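Local coordinates for protein albumin-1 (Psophocarpus tetragonolobus, PDB 1WBA) that serves as a 2S storage protein of the seed and belongs to the leguminous Kunitz-type protease inhibitor family, at residues S60-T65 and N75-I80. Sequence-based numbering, arbitrary orientation.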
# COMPACT_ATOMS: atom_id res chain seq x y z
N SER A 60 -5.12 4.44 8.28
CA SER A 60 -5.71 5.60 8.96
C SER A 60 -6.06 6.75 8.03
O SER A 60 -5.42 6.95 7.00
CB SER A 60 -4.70 6.15 9.98
OG SER A 60 -4.22 5.11 10.81
N SER A 61 -7.06 7.53 8.42
CA SER A 61 -7.41 8.68 7.62
C SER A 61 -6.23 9.66 7.74
O SER A 61 -5.59 9.79 8.80
CB SER A 61 -8.70 9.34 8.13
OG SER A 61 -8.62 9.64 9.50
N GLU A 62 -5.88 10.28 6.62
CA GLU A 62 -4.80 11.24 6.59
C GLU A 62 -5.18 12.44 7.46
O GLU A 62 -4.36 12.97 8.20
CB GLU A 62 -4.55 11.66 5.14
CG GLU A 62 -3.70 12.88 4.99
CD GLU A 62 -3.41 13.23 3.57
OE1 GLU A 62 -4.32 13.68 2.85
OE2 GLU A 62 -2.25 13.07 3.17
N ASP A 63 -6.44 12.86 7.38
CA ASP A 63 -6.94 13.98 8.18
C ASP A 63 -7.15 13.51 9.61
O ASP A 63 -7.95 12.61 9.85
CB ASP A 63 -8.29 14.44 7.59
CG ASP A 63 -8.79 15.76 8.19
OD1 ASP A 63 -8.15 16.30 9.12
OD2 ASP A 63 -9.83 16.27 7.71
N LYS A 64 -6.44 14.11 10.56
CA LYS A 64 -6.61 13.73 11.96
C LYS A 64 -7.52 14.64 12.83
O LYS A 64 -7.69 14.37 14.02
CB LYS A 64 -5.25 13.56 12.62
CG LYS A 64 -4.50 12.35 12.10
CD LYS A 64 -3.15 12.22 12.79
N THR A 65 -8.15 15.64 12.22
CA THR A 65 -9.03 16.55 12.96
C THR A 65 -10.23 15.80 13.53
O THR A 65 -10.94 15.11 12.81
CB THR A 65 -9.57 17.65 12.05
OG1 THR A 65 -8.52 18.13 11.21
CG2 THR A 65 -10.10 18.82 12.87
N ASN A 75 -12.09 6.17 -1.70
CA ASN A 75 -11.64 7.50 -2.13
C ASN A 75 -11.25 8.48 -1.03
O ASN A 75 -11.01 9.65 -1.30
CB ASN A 75 -12.66 8.13 -3.07
CG ASN A 75 -12.96 7.26 -4.24
OD1 ASN A 75 -14.07 6.76 -4.40
ND2 ASN A 75 -11.95 6.99 -5.03
N MET A 76 -11.19 8.00 0.21
CA MET A 76 -10.80 8.79 1.37
C MET A 76 -9.27 8.76 1.45
O MET A 76 -8.69 7.69 1.24
CB MET A 76 -11.40 8.14 2.62
CG MET A 76 -10.84 8.62 3.98
SD MET A 76 -11.60 7.83 5.37
CE MET A 76 -13.14 8.59 5.40
N ARG A 77 -8.64 9.91 1.66
CA ARG A 77 -7.18 9.97 1.75
C ARG A 77 -6.67 9.28 3.00
O ARG A 77 -7.13 9.58 4.12
CB ARG A 77 -6.69 11.42 1.67
CG ARG A 77 -7.08 12.09 0.36
CD ARG A 77 -6.60 13.54 0.31
NE ARG A 77 -5.17 13.66 0.04
CZ ARG A 77 -4.65 13.59 -1.18
NH1 ARG A 77 -5.44 13.38 -2.21
NH2 ARG A 77 -3.36 13.81 -1.38
N LEU A 78 -5.68 8.40 2.81
CA LEU A 78 -5.13 7.58 3.89
C LEU A 78 -3.64 7.63 4.04
O LEU A 78 -2.90 7.92 3.10
CB LEU A 78 -5.45 6.11 3.62
CG LEU A 78 -6.87 5.78 3.17
CD1 LEU A 78 -6.87 4.37 2.64
CD2 LEU A 78 -7.85 5.97 4.33
N LYS A 79 -3.21 7.22 5.23
CA LYS A 79 -1.82 7.08 5.59
C LYS A 79 -1.75 5.59 5.94
O LYS A 79 -2.65 5.07 6.62
CB LYS A 79 -1.48 7.94 6.81
CG LYS A 79 -0.06 7.72 7.33
CD LYS A 79 0.41 8.88 8.21
CE LYS A 79 0.91 10.08 7.37
NZ LYS A 79 -0.13 10.73 6.49
N ILE A 80 -0.74 4.89 5.43
CA ILE A 80 -0.58 3.47 5.68
C ILE A 80 0.77 3.24 6.31
O ILE A 80 1.76 3.79 5.86
CB ILE A 80 -0.71 2.64 4.37
CG1 ILE A 80 -2.11 2.83 3.77
CG2 ILE A 80 -0.49 1.16 4.65
CD1 ILE A 80 -2.35 2.14 2.45
O HOH W 1 -1.67 4.55 9.42
O HOH W 2 -1.76 14.46 0.84
O HOH W 3 -8.38 11.77 5.33
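Glu62 and Arg77 run side by side and point the same way, joined by a salt bridge in which NE of Arg77 donates a hydrogen bond, bent to 145° at the hydrogen, to OE1 of Glu62 at 2.9 Å. The carboxylate oxygen sits at the edge of the guanidinium, near its plane, and is met on its syn side; the two flat groups are turned 32° apart. With CG anti to the backbone N (chi1 166°) and the chain extended beyond it, Glu62 reaches along Arg77, its OE1 also lying 3.4 Å from CD of Arg77. A water links the other carboxylate oxygen, OE2, to NH2 of Arg77, which also donates to the carbonyl of Cys135. With an alanine in place of Arg77, the Glu62 carboxylate would probably lose its salt-bridge partner and turn more freely, and the Cys135 carbonyl would lack this donor. The main chains are joined as well: Glu62 N donates to Arg77 O at 2.9 Å, and a second water bridges that carbonyl to Asp63 N. Next along, Ser60 and Lys79 form a hydrogen-bonded antiparallel pair, with Lys79 N 2.8 Å from Ser60 O. CD2 of Leu78 lies over this same carbonyl, 3.7 Å from Ser60 O. The arrangement closes the base of the long loop between strands 56-61 and 78-82, two antiparallel neighbours in the beta-trefoil fold of Kunitz-type inhibitors.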